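Local structure of nucleocapsid protein (Sin Nombre virus, 2IC6) at residues E9-D12 with N13-L16; Q19-V22 with T23-K27; A31-A34 with V35-P39; A52-S55 with A56-K60; T59-G62 with E63-E67. The protein probably encapsidates the viral RNA genome as the hantavirus nucleocapsid protein, its N-terminal region folding as an antiparallel coiled coil that probably helps the protein to oligomerise. The protein carries 1 engineered substitution. One frame throughout, in Å; residues are numbered along the deposited sequence. Where two conformers were deposited one is given.

Contact 1 (E9-D12 with N13-L16); sequences EVQD and NITL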
loop_
_atom_site.group_PDB
_atom_site.type_symbol
_atom_site.label_atom_id
_atom_site.label_comp_id
_atom_site.label_asym_id
_atom_site.label_seq_id
_atom_site.Cartn_x
_atom_site.Cartn_y
_atom_site.Cartn_z
ATOM N N GLU A 9 2.220 -9.223 -16.813
ATOM C CA GLU A 9 1.910 -9.792 -15.509
ATOM C C GLU A 9 2.317 -8.844 -14.401
ATOM O O GLU A 9 1.565 -8.652 -13.431
ATOM C CB GLU A 9 2.596 -11.149 -15.364
ATOM C CG GLU A 9 1.873 -12.192 -16.071
ATOM C CD GLU A 9 2.500 -13.571 -15.945
ATOM O OE1 GLU A 9 2.010 -14.435 -16.721
ATOM O OE2 GLU A 9 3.462 -13.819 -15.146
ATOM N N VAL A 10 3.497 -8.277 -14.519
ATOM C CA VAL A 10 4.005 -7.329 -13.527
ATOM C C VAL A 10 3.127 -6.105 -13.509
ATOM O O VAL A 10 2.762 -5.611 -12.438
ATOM C CB VAL A 10 5.513 -7.010 -13.725
ATOM C CG1 VAL A 10 6.000 -5.965 -12.709
ATOM C CG2 VAL A 10 6.358 -8.335 -13.597
ATOM N N GLN A 11 2.813 -5.542 -14.694
ATOM C CA GLN A 11 1.879 -4.413 -14.727
ATOM C C GLN A 11 0.554 -4.684 -14.065
ATOM O O GLN A 11 0.061 -3.839 -13.324
ATOM C CB GLN A 11 1.621 -3.992 -16.172
ATOM C CG GLN A 11 0.889 -2.588 -16.336
ATOM C CD GLN A 11 1.567 -1.349 -15.629
ATOM O OE1 GLN A 11 2.499 -0.679 -16.117
ATOM N NE2 GLN A 11 1.066 -1.049 -14.471
ATOM N N ASP A 12 -0.069 -5.842 -14.289
ATOM C CA ASP A 12 -1.334 -6.158 -13.644
ATOM C C ASP A 12 -1.166 -6.262 -12.158
ATOM O O ASP A 12 -2.066 -5.879 -11.421
ATOM C CB ASP A 12 -1.933 -7.424 -14.244
ATOM C CG ASP A 12 -2.490 -7.203 -15.648
ATOM O OD1 ASP A 12 -2.653 -6.059 -16.133
ATOM O OD2 ASP A 12 -2.762 -8.221 -16.312
ATOM N N ASN A 13 -0.033 -6.792 -11.707
ATOM C CA ASN A 13 0.204 -6.868 -10.278
ATOM C C ASN A 13 0.392 -5.483 -9.670
ATOM O O ASN A 13 -0.080 -5.220 -8.570
ATOM C CB ASN A 13 1.397 -7.775 -10.040
ATOM C CG ASN A 13 1.463 -8.370 -8.664
ATOM O OD1 ASN A 13 2.525 -8.918 -8.298
ATOM N ND2 ASN A 13 0.401 -8.314 -7.926
ATOM N N ILE A 14 1.036 -4.568 -10.381
ATOM C CA ILE A 14 1.157 -3.200 -9.927
ATOM C C ILE A 14 -0.253 -2.655 -9.817
ATOM O O ILE A 14 -0.588 -2.021 -8.832
ATOM C CB ILE A 14 2.057 -2.367 -10.878
ATOM C CG1 ILE A 14 3.524 -2.819 -10.709
ATOM C CG2 ILE A 14 1.930 -0.839 -10.670
ATOM C CD1 ILE A 14 4.481 -2.283 -11.811
ATOM N N THR A 15 -1.090 -2.841 -10.829
ATOM C CA THR A 15 -2.509 -2.340 -10.705
ATOM C C THR A 15 -3.230 -2.860 -9.498
ATOM O O THR A 15 -3.915 -2.088 -8.799
ATOM C CB THR A 15 -3.312 -2.764 -11.923
ATOM O OG1 THR A 15 -2.681 -2.136 -13.023
ATOM C CG2 THR A 15 -4.828 -2.378 -11.849
ATOM N N LEU A 16 -3.197 -4.145 -9.249
ATOM C CA LEU A 16 -3.892 -4.738 -8.126
ATOM C C LEU A 16 -3.365 -4.117 -6.865
ATOM O O LEU A 16 -4.152 -3.764 -5.975
ATOM C CB LEU A 16 -3.702 -6.224 -8.134
ATOM C CG LEU A 16 -4.334 -6.995 -7.001
ATOM C CD1 LEU A 16 -5.795 -6.766 -7.047
ATOM C CD2 LEU A 16 -3.917 -8.448 -7.154
HETATM O O HOH W 1 -3.358 -3.492 -15.318
#
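Val10 and Ile14 meet one turn apart on helix 6-37 and make the apolar stripe of this segment. Ile14 can be followed outward from the backbone. Its CB lies near the carbonyl oxygens of Gln11 and Val10. CG1 turns back along the helix, anti to the carbonyl carbon (chi1 -71°), and lies 3.4 Å from Val10 O. CD1, at the tip, reaches Val10 CG1 at 4.1 Å, the two chains meeting at a slant. The other branch, CG2, has the Gln11 amide beside it: in one of two modelled positions of Gln11, NE2 comes to 3.9 Å from Ile14 CG2.

Beneath these side chains the backbone bonds run in the usual i to i+4 order, with Ile14 N donating to Val10 O at 2.9 Å. Thr15 N binds Gln11 O at the same length and is almost straight (167°). On the polar side, Thr15 is tied back to Asp12 through a water molecule. That water donates to Asp12 OD1 at 2.8 Å and lies 2.8 Å from Thr15 OG1, so that carboxylate and hydroxyl are joined without touching. Asp12 OD1 also makes a salt bridge to Lys8, one turn earlier.

The side chains of Val10 and Ile14 pack against helix 41-74, Val10 resting on Leu71 and Ile14 on Leu64 and Leu68. This short piece of helix is thus amphipathic: its branched aliphatic groups belong to the coiled-coil interface, while on the polar side a carboxylate shared between an ammonium group and a water is consistent with a charged Asp12.

Contact 2 (Q19-V22 with T23-K27); sequences QRLV and TTRQK. Engineered in segment 19-22: Arg20 (natural residue Gln).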
loop_
_atom_site.group_PDB
_atom_site.type_symbol
_atom_site.label_atom_id
_atom_site.label_comp_id
_atom_site.label_asym_id
_atom_site.label_seq_id
_atom_site.Cartn_x
_atom_site.Cartn_y
_atom_site.Cartn_z
ATOM N N GLN A 19 -4.563 -0.462 -6.467
ATOM C CA GLN A 19 -5.951 -0.446 -6.036
ATOM C C GLN A 19 -6.048 -0.760 -4.555
ATOM O O GLN A 19 -6.786 -0.077 -3.809
ATOM C CB GLN A 19 -6.786 -1.408 -6.887
ATOM C CG GLN A 19 -6.838 -0.960 -8.340
ATOM C CD GLN A 19 -7.727 -1.832 -9.213
ATOM O OE1 GLN A 19 -7.993 -2.981 -8.878
ATOM N NE2 GLN A 19 -8.135 -1.323 -10.359
ATOM N N ARG A 20 -5.316 -1.790 -4.090
ATOM C CA ARG A 20 -5.343 -2.129 -2.677
ATOM C C ARG A 20 -4.737 -0.973 -1.833
ATOM O O ARG A 20 -5.178 -0.744 -0.743
ATOM C CB ARG A 20 -4.535 -3.373 -2.466
ATOM C CG ARG A 20 -5.133 -4.520 -2.940
ATOM C CD ARG A 20 -4.383 -5.763 -2.487
ATOM N NE ARG A 20 -3.546 -6.283 -3.535
ATOM C CZ ARG A 20 -3.003 -7.488 -3.508
ATOM N NH1 ARG A 20 -3.216 -8.278 -2.479
ATOM N NH2 ARG A 20 -2.263 -7.901 -4.514
ATOM N N LEU A 21 -3.760 -0.277 -2.379
ATOM C CA LEU A 21 -3.192 0.868 -1.672
ATOM C C LEU A 21 -4.267 1.936 -1.456
ATOM O O LEU A 21 -4.348 2.530 -0.388
ATOM C CB LEU A 21 -1.987 1.387 -2.389
ATOM C CG LEU A 21 -1.267 2.557 -1.723
ATOM C CD1 LEU A 21 -0.837 2.249 -0.291
ATOM C CD2 LEU A 21 -0.084 3.032 -2.575
ATOM N N VAL A 22 -5.074 2.221 -2.466
ATOM C CA VAL A 22 -6.139 3.224 -2.301
ATOM C C VAL A 22 -7.114 2.801 -1.191
ATOM O O VAL A 22 -7.469 3.601 -0.322
ATOM C CB VAL A 22 -6.879 3.458 -3.611
ATOM C CG1 VAL A 22 -8.180 4.260 -3.393
ATOM C CG2 VAL A 22 -5.960 4.174 -4.602
ATOM N N THR A 23 -7.607 1.560 -1.201
ATOM C CA THR A 23 -8.572 1.173 -0.226
ATOM C C THR A 23 -7.949 1.099 1.164
ATOM O O THR A 23 -8.580 1.536 2.170
ATOM C CB THR A 23 -9.244 -0.134 -0.642
ATOM O OG1 THR A 23 -8.374 -1.166 -0.777
ATOM C CG2 THR A 23 -9.914 0.048 -1.933
ATOM N N THR A 24 -6.730 0.601 1.269
ATOM C CA THR A 24 -6.049 0.540 2.553
ATOM C C THR A 24 -5.749 1.924 3.081
ATOM O O THR A 24 -5.846 2.184 4.291
ATOM C CB THR A 24 -4.833 -0.360 2.513
ATOM O OG1 THR A 24 -5.199 -1.635 1.965
ATOM C CG2 THR A 24 -4.402 -0.689 3.913
ATOM N N ARG A 25 -5.384 2.855 2.214
ATOM C CA ARG A 25 -5.159 4.231 2.642
ATOM C C ARG A 25 -6.443 4.875 3.128
ATOM O O ARG A 25 -6.390 5.697 4.060
ATOM C CB ARG A 25 -4.479 5.068 1.551
ATOM C CG ARG A 25 -3.004 4.970 1.542
ATOM C CD ARG A 25 -2.287 5.919 0.573
ATOM N NE ARG A 25 -0.818 6.104 0.912
ATOM C CZ ARG A 25 -0.363 6.789 1.961
ATOM N NH1 ARG A 25 0.888 6.759 2.257
ATOM N NH2 ARG A 25 -1.183 7.549 2.730
ATOM N N GLN A 26 -7.585 4.540 2.568
ATOM C CA GLN A 26 -8.842 5.090 3.106
ATOM C C GLN A 26 -9.072 4.577 4.519
ATOM O O GLN A 26 -9.464 5.315 5.412
ATOM C CB GLN A 26 -10.027 4.779 2.177
ATOM C CG GLN A 26 -11.288 5.379 2.736
ATOM C CD GLN A 26 -11.232 6.865 2.871
ATOM O OE1 GLN A 26 -10.864 7.551 1.942
ATOM N NE2 GLN A 26 -11.578 7.382 4.037
ATOM N N LYS A 27 -8.829 3.288 4.729
ATOM C CA LYS A 27 -8.944 2.712 6.062
ATOM C C LYS A 27 -7.969 3.380 7.046
ATOM O O LYS A 27 -8.296 3.608 8.198
ATOM C CB LYS A 27 -8.733 1.184 5.984
ATOM C CG LYS A 27 -9.809 0.437 5.227
ATOM C CD LYS A 27 -9.405 -0.984 4.951
ATOM C CE LYS A 27 -10.450 -1.770 4.287
ATOM N NZ LYS A 27 -11.195 -2.431 5.382
#
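Leu21 and Arg25 run alongside one another in the same direction, the leucine methyl CD1 set against the aliphatic part of the arginine. CD1 is 3.9 Å from Arg25 CG and about as far from CD and NE, so one methyl spans the chain from CG to NE and meets the guanidinium obliquely. Leu21 CG stands anti to the backbone N (chi1 -178°), which turns its isobutyl group forward along the helix to where Arg25 passes. The guanidinium is held beyond this contact, where Arg25 NH1 forms a salt bridge with Glu58 of helix 41-74.

Thr24 is oriented quite differently, bending its hydroxyl back onto its own helix in one of its two modelled conformers. There OG1 donates to Arg20 O at 2.9 Å, from above the carbonyl plane. Thr24 N binds the same oxygen, also at 2.9 Å, from the opposite face, so in that conformer two donors of one residue hold this carbonyl between them. Thr23 OG1 is 3.2 Å from Arg20 O as well, though that proton has another acceptor within reach and the bond is uncertain. Arg20 is an engineered replacement for glutamine; its CB is directed away from the following turn.

Thr24 also rests against Ala53 and Leu57 of the partner helix, and Leu21 packs on Leu61. The chemistry is that of an interface flank: aliphatic carbon lies along the arginine while its charge is paired across the coiled coil.

Contact 3 (A31-A34 with V35-P39); sequences AERA and VELDP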
loop_
_atom_site.group_PDB
_atom_site.type_symbol
_atom_site.label_atom_id
_atom_site.label_comp_id
_atom_site.label_asym_id
_atom_site.label_seq_id
_atom_site.Cartn_x
_atom_site.Cartn_y
_atom_site.Cartn_z
ATOM N N ALA A 31 -8.775 5.556 10.481
ATOM C CA ALA A 31 -8.146 5.264 11.767
ATOM C C ALA A 31 -7.395 6.498 12.308
ATOM O O ALA A 31 -7.409 6.702 13.551
ATOM C CB ALA A 31 -7.199 4.093 11.621
ATOM N N GLU A 32 -6.772 7.292 11.458
ATOM C CA GLU A 32 -6.053 8.486 11.942
ATOM C C GLU A 32 -7.004 9.471 12.569
ATOM O O GLU A 32 -6.729 10.051 13.589
ATOM C CB GLU A 32 -5.465 9.223 10.737
ATOM C CG GLU A 32 -4.445 8.604 10.112
ATOM C CD GLU A 32 -4.162 9.354 8.852
ATOM O OE1 GLU A 32 -4.952 9.998 8.149
ATOM O OE2 GLU A 32 -3.039 9.286 8.584
ATOM N N ARG A 33 -8.138 9.655 11.933
ATOM C CA ARG A 33 -9.116 10.609 12.422
ATOM C C ARG A 33 -9.637 10.182 13.764
ATOM O O ARG A 33 -9.794 11.008 14.674
ATOM C CB ARG A 33 -10.254 10.797 11.442
ATOM C CG ARG A 33 -11.196 11.865 11.831
ATOM C CD ARG A 33 -10.539 13.245 12.062
ATOM N NE ARG A 33 -11.590 14.237 12.373
ATOM C CZ ARG A 33 -11.406 15.380 13.037
ATOM N NH1 ARG A 33 -12.416 16.198 13.279
ATOM N NH2 ARG A 33 -10.190 15.741 13.391
ATOM N N ALA A 34 -9.874 8.882 13.942
ATOM C CA ALA A 34 -10.370 8.370 15.234
ATOM C C ALA A 34 -9.383 8.667 16.339
ATOM O O ALA A 34 -9.761 9.052 17.466
ATOM C CB ALA A 34 -10.650 6.873 15.160
ATOM N N VAL A 35 -8.090 8.513 16.100
ATOM C CA VAL A 35 -7.052 8.773 17.084
ATOM C C VAL A 35 -6.915 10.275 17.342
ATOM O O VAL A 35 -6.708 10.664 18.531
ATOM C CB VAL A 35 -5.683 8.230 16.680
ATOM C CG1 VAL A 35 -4.544 8.770 17.505
ATOM C CG2 VAL A 35 -5.739 6.721 16.759
ATOM N N GLU A 36 -7.040 11.114 16.317
ATOM C CA GLU A 36 -7.009 12.564 16.475
ATOM C C GLU A 36 -8.037 13.054 17.445
ATOM O O GLU A 36 -7.774 13.948 18.244
ATOM C CB GLU A 36 -7.232 13.270 15.155
ATOM C CG GLU A 36 -6.071 13.272 14.260
ATOM C CD GLU A 36 -6.408 13.731 12.866
ATOM O OE1 GLU A 36 -5.603 13.361 11.950
ATOM O OE2 GLU A 36 -7.474 14.412 12.683
ATOM N N LEU A 37 -9.233 12.488 17.367
ATOM C CA LEU A 37 -10.328 12.858 18.245
ATOM C C LEU A 37 -10.306 12.123 19.622
ATOM O O LEU A 37 -10.720 12.700 20.608
ATOM C CB LEU A 37 -11.631 12.536 17.544
ATOM C CG LEU A 37 -11.877 13.397 16.284
ATOM C CD1 LEU A 37 -13.109 12.970 15.570
ATOM C CD2 LEU A 37 -11.985 14.878 16.638
ATOM N N ASP A 38 -9.834 10.863 19.710
ATOM C CA ASP A 38 -9.782 10.105 20.985
ATOM C C ASP A 38 -8.633 9.103 20.935
ATOM O O ASP A 38 -8.820 7.980 20.378
ATOM C CB ASP A 38 -11.120 9.445 21.275
ATOM C CG ASP A 38 -11.203 8.906 22.686
ATOM O OD1 ASP A 38 -12.280 8.440 23.078
ATOM O OD2 ASP A 38 -10.210 8.899 23.417
ATOM N N PRO A 39 -7.446 9.494 21.368
ATOM C CA PRO A 39 -6.279 8.614 21.237
ATOM C C PRO A 39 -6.221 7.572 22.286
ATOM O O PRO A 39 -5.211 7.418 22.969
ATOM C CB PRO A 39 -5.105 9.615 21.327
ATOM C CG PRO A 39 -5.603 10.608 22.298
ATOM C CD PRO A 39 -7.063 10.808 21.907
#
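Val35 opens the last turn of helix 6-37, its amide donating to Ala31 O at 3.2 Å. Its methyl CG2 lies over that same carbonyl oxygen, and the side chain also rests on Asn43 and Leu47 of helix 41-74, joining the end of this helix to the partner helix.

Glu36 comes next and takes part in the main side-chain interaction. Its extended chain passes over Glu32 O, with CG 3.4 Å from that oxygen, and brings OE2 to Arg33 NH2 at 3.1 Å. This salt bridge is nearly straight, with an N-H...O angle of 165°. The carboxylate oxygen lies at the edge of the guanidinium and close to its plane, but the two flat groups are turned 70° apart, and one N-H...O bond joins them. Arg33 reaches it by a bend at chi2 (56°) that carries the guanidinium forward along the helix.

Leu37 then covers one face of the same guanidinium. Its CD2 sits 3.6 Å from Arg33 NH1, displaced toward the rim, while CD1 lies close to NE. Arg33 is therefore held at an edge by a charge and over a face by a methyl group.

Asp38 leaves helical geometry, yet its amide still binds Ala34 O at 2.9 Å. Its own carbonyl is met by Asn43 across the turn into helix 41-74. The contact implies a helix end whose i to i+3 ion pair probably offsets charge locally, and the leucine methyl over one face of the guanidinium probably limits its swing.

Contact 4 (A52-S55 with A56-K60); sequences AAVS and ALETK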
loop_
_atom_site.group_PDB
_atom_site.type_symbol
_atom_site.label_atom_id
_atom_site.label_comp_id
_atom_site.label_asym_id
_atom_site.label_seq_id
_atom_site.Cartn_x
_atom_site.Cartn_y
_atom_site.Cartn_z
ATOM N N ALA A 52 0.874 0.006 9.090
ATOM C CA ALA A 52 1.761 -1.064 8.622
ATOM C C ALA A 52 1.266 -1.635 7.322
ATOM O O ALA A 52 2.049 -2.018 6.444
ATOM C CB ALA A 52 1.934 -2.176 9.716
ATOM N N ALA A 53 -0.057 -1.764 7.164
ATOM C CA ALA A 53 -0.613 -2.303 5.950
ATOM C C ALA A 53 -0.302 -1.389 4.761
ATOM O O ALA A 53 0.067 -1.901 3.669
ATOM C CB ALA A 53 -2.136 -2.522 6.099
ATOM N N VAL A 54 -0.480 -0.102 4.933
ATOM C CA VAL A 54 -0.155 0.834 3.867
ATOM C C VAL A 54 1.309 0.820 3.511
ATOM O O VAL A 54 1.688 0.764 2.340
ATOM C CB VAL A 54 -0.622 2.266 4.278
ATOM C CG1 VAL A 54 -0.009 3.347 3.369
ATOM C CG2 VAL A 54 -2.175 2.332 4.254
ATOM N N SER A 55 2.164 0.861 4.520
ATOM C CA SER A 55 3.598 0.879 4.269
ATOM C C SER A 55 4.079 -0.386 3.602
ATOM O O SER A 55 4.914 -0.315 2.701
ATOM C CB SER A 55 4.362 0.970 5.611
ATOM O OG SER A 55 4.273 2.233 6.246
ATOM N N ALA A 56 3.516 -1.527 4.000
ATOM C CA ALA A 56 3.896 -2.770 3.374
ATOM C C ALA A 56 3.510 -2.799 1.909
ATOM O O ALA A 56 4.264 -3.296 1.060
ATOM C CB ALA A 56 3.313 -3.952 4.124
ATOM N N LEU A 57 2.353 -2.237 1.568
ATOM C CA LEU A 57 1.946 -2.137 0.150
ATOM C C LEU A 57 2.844 -1.212 -0.633
ATOM O O LEU A 57 3.215 -1.527 -1.760
ATOM C CB LEU A 57 0.496 -1.646 0.079
ATOM C CG LEU A 57 -0.580 -2.674 0.328
ATOM C CD1 LEU A 57 -1.925 -2.000 0.608
ATOM C CD2 LEU A 57 -0.697 -3.653 -0.834
ATOM N N GLU A 58 3.216 -0.101 -0.029
ATOM C CA GLU A 58 4.092 0.819 -0.707
ATOM C C GLU A 58 5.462 0.145 -0.952
ATOM O O GLU A 58 6.050 0.296 -2.048
ATOM C CB GLU A 58 4.287 2.097 0.124
ATOM C CG GLU A 58 3.071 2.986 0.062
ATOM C CD GLU A 58 2.974 4.091 1.029
ATOM O OE1 GLU A 58 3.662 4.040 2.064
ATOM O OE2 GLU A 58 2.127 4.966 0.760
ATOM N N THR A 59 5.983 -0.612 -0.006
ATOM C CA THR A 59 7.217 -1.321 -0.214
ATOM C C THR A 59 7.133 -2.281 -1.371
ATOM O O THR A 59 8.023 -2.329 -2.224
ATOM C CB THR A 59 7.689 -1.994 1.080
ATOM O OG1 THR A 59 7.948 -0.984 2.029
ATOM C CG2 THR A 59 8.898 -2.882 0.870
ATOM N N LYS A 60 6.106 -3.101 -1.374
ATOM C CA LYS A 60 5.913 -4.044 -2.437
ATOM C C LYS A 60 5.759 -3.379 -3.791
ATOM O O LYS A 60 6.387 -3.798 -4.766
ATOM C CB LYS A 60 4.671 -4.889 -2.124
ATOM C CG LYS A 60 4.297 -5.887 -3.217
ATOM C CD LYS A 60 5.265 -6.984 -3.399
ATOM C CE LYS A 60 4.857 -7.898 -4.561
ATOM N NZ LYS A 60 5.676 -9.113 -4.544
#
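Ser55 O is gripped by the amide and the hydroxyl of Thr59, the latter adding a side-chain-to-backbone bond to the helical one in the middle of helix 41-74, the second helix of the antiparallel coiled coil. Thr59 N reaches the oxygen at 2.9 Å, nearly straight, and Thr59 OG1 donates to it at 3.2 Å. The two arrive from opposite faces of the carbonyl, the hydroxyl well above its plane. The hydroxyl can do this because OG1 lies anti to the carbonyl carbon of its own residue (chi1 -63°), which folds it back toward the preceding turn.

One residue earlier, Val54 is paired with Glu58, which follows the valine outward. Val54 CG1 meets the carboxylate, 3.7 Å from Glu58 OE2 and slightly farther from CD. Glu58 is extended beyond CG, and its CG passes 3.5 Å from Val54 O. Underneath, Glu58 N binds Val54 O at 2.9 Å. The polar end of Glu58 is engaged elsewhere: OE2 forms a salt bridge with Arg25 on helix 6-37, so the valine methyl flanks a carboxylate already facing a cation, which probably favours its charged form. Val54 itself packs on Arg25, so both members of the pair meet the same residue of the first helix.

Leu57 and the alanines complete the segment. Ala56 turns its CB toward the preceding turn, 3.3 Å from Ala52 O. Leu57 also leans back over the preceding turn, its CG 3.5 Å from Ala53 O.

Contact 5 (T59-G62 with E63-E67); sequences TKLG and ELKRE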
loop_
_atom_site.group_PDB
_atom_site.type_symbol
_atom_site.label_atom_id
_atom_site.label_comp_id
_atom_site.label_asym_id
_atom_site.label_seq_id
_atom_site.Cartn_x
_atom_site.Cartn_y
_atom_site.Cartn_z
ATOM N N THR A 59 5.983 -0.612 -0.006
ATOM C CA THR A 59 7.217 -1.321 -0.214
ATOM C C THR A 59 7.133 -2.281 -1.371
ATOM O O THR A 59 8.023 -2.329 -2.224
ATOM C CB THR A 59 7.689 -1.994 1.080
ATOM O OG1 THR A 59 7.948 -0.984 2.029
ATOM C CG2 THR A 59 8.898 -2.882 0.870
ATOM N N LYS A 60 6.106 -3.101 -1.374
ATOM C CA LYS A 60 5.913 -4.044 -2.437
ATOM C C LYS A 60 5.759 -3.379 -3.791
ATOM O O LYS A 60 6.387 -3.798 -4.766
ATOM C CB LYS A 60 4.671 -4.889 -2.124
ATOM C CG LYS A 60 4.297 -5.887 -3.217
ATOM C CD LYS A 60 5.265 -6.984 -3.399
ATOM C CE LYS A 60 4.857 -7.898 -4.561
ATOM N NZ LYS A 60 5.676 -9.113 -4.544
ATOM N N LEU A 61 5.009 -2.284 -3.869
ATOM C CA LEU A 61 4.918 -1.509 -5.090
ATOM C C LEU A 61 6.220 -0.966 -5.572
ATOM O O LEU A 61 6.494 -0.984 -6.779
ATOM C CB LEU A 61 3.915 -0.363 -4.889
ATOM C CG LEU A 61 2.477 -0.757 -5.098
ATOM C CD1 LEU A 61 1.524 0.260 -4.392
ATOM C CD2 LEU A 61 2.178 -0.975 -6.594
ATOM N N GLY A 62 7.041 -0.492 -4.667
ATOM C CA GLY A 62 8.333 0.021 -5.097
ATOM C C GLY A 62 9.191 -1.063 -5.721
ATOM O O GLY A 62 9.892 -0.801 -6.702
ATOM N N GLU A 63 9.150 -2.260 -5.154
ATOM C CA GLU A 63 9.865 -3.396 -5.714
ATOM C C GLU A 63 9.344 -3.730 -7.105
ATOM O O GLU A 63 10.147 -3.895 -8.045
ATOM C CB GLU A 63 9.754 -4.592 -4.819
ATOM C CG GLU A 63 10.342 -4.515 -3.426
ATOM C CD GLU A 63 9.891 -5.701 -2.508
ATOM O OE1 GLU A 63 10.018 -5.539 -1.282
ATOM O OE2 GLU A 63 9.433 -6.771 -2.994
ATOM N N LEU A 64 8.033 -3.856 -7.249
ATOM C CA LEU A 64 7.435 -4.178 -8.506
ATOM C C LEU A 64 7.806 -3.125 -9.589
ATOM O O LEU A 64 8.149 -3.459 -10.722
ATOM C CB LEU A 64 5.938 -4.260 -8.401
ATOM C CG LEU A 64 5.356 -5.440 -7.625
ATOM C CD1 LEU A 64 3.863 -5.201 -7.369
ATOM C CD2 LEU A 64 5.553 -6.758 -8.431
ATOM N N LYS A 65 7.740 -1.845 -9.224
ATOM C CA LYS A 65 7.973 -0.792 -10.174
ATOM C C LYS A 65 9.439 -0.774 -10.608
ATOM O O LYS A 65 9.759 -0.582 -11.801
ATOM C CB LYS A 65 7.558 0.544 -9.584
ATOM C CG LYS A 65 6.075 0.706 -9.441
ATOM C CD LYS A 65 5.695 1.953 -8.709
ATOM C CE LYS A 65 4.224 2.082 -8.630
ATOM N NZ LYS A 65 3.767 3.296 -7.980
ATOM N N ARG A 66 10.362 -0.957 -9.678
ATOM C CA ARG A 66 11.792 -1.010 -10.051
ATOM C C ARG A 66 12.054 -2.186 -10.957
ATOM O O ARG A 66 12.879 -2.104 -11.898
ATOM C CB ARG A 66 12.663 -0.993 -8.806
ATOM C CG ARG A 66 12.795 0.416 -8.161
ATOM C CD ARG A 66 13.625 0.415 -6.883
ATOM N NE ARG A 66 13.842 1.749 -6.299
ATOM C CZ ARG A 66 14.852 2.578 -6.611
ATOM N NH1 ARG A 66 15.819 2.284 -7.508
ATOM N NH2 ARG A 66 14.878 3.758 -5.988
ATOM N N GLU A 67 11.442 -3.327 -10.682
ATOM C CA GLU A 67 11.634 -4.513 -11.549
ATOM C C GLU A 67 11.027 -4.290 -12.919
ATOM O O GLU A 67 11.632 -4.665 -13.925
ATOM C CB GLU A 67 11.106 -5.739 -10.891
ATOM C CG GLU A 67 12.025 -6.062 -9.710
ATOM C CD GLU A 67 11.685 -7.374 -8.970
ATOM O OE1 GLU A 67 10.994 -8.257 -9.545
ATOM O OE2 GLU A 67 12.289 -7.560 -7.892
HETATM O O HOH W 2 8.332 -8.006 -5.084
#
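Residues 59-62 and 63-67 form one uninterrupted run of helix in which each carbonyl of the first four accepts the amide four residues on. Glu63 N bonds to Thr59 O, and Leu64 N meets Lys60 O at 3.0 Å with an almost straight N-H (169°). Lys65 N binds Leu61 O, and Arg66 N binds Gly62 O. Gly62 keeps regular helical geometry and adds no side chain to the surface.

Of the side chains, Lys60 packs along the helix. Its CG is anti to the backbone N, and a bend at chi2 (68°) sends the chain forward, so that CE comes to rest 4.0 Å from Leu64 CG and equally near CD1. The aliphatic part of the lysine thus leans on the leucine while its ammonium group continues to a water. Glu63 crosses Lys60 at about a right angle. The charges do not touch directly; the water links them, accepting from Lys60 NZ at 2.9 Å and donating to Glu63 OE2 at 2.7 Å. The other carboxylate oxygen, OE1, approaches Thr59 CG2 at 3.6 Å. Lys65 is extended, and its CG passes 3.2 Å from Leu61 O, a close approach of a methylene to a carbonyl.

Across the coiled coil, Leu61 and Lys60 both touch His17 of helix 6-37, with Leu64 in the same apolar seam. Lys65 flanks this row with a salt bridge to Glu18, again on the first helix.

Overall arrangement
Contacts 1, 2 and 3 lie in series on helix 6-37, and contacts 4 and 5 on helix 41-74, with Thr59 and Lys60 common to the last two. All are largely surface arrangements, but each turns some apolar groups into the seam between the helices. Contact 1 faces contact 5 through Ile14 and Leu64; contact 2 meets contact 4 through packing round Thr24 and the Arg25-Glu58 salt bridge. Contact 3, at the turn, is about 33 Å from contact 1 between centres. Chemically, threonine hydroxyls bond back to carbonyls of the preceding turn in contacts 2 and 4, water joins polar groups in 1 and 5, and contact 3 has a direct ion pair.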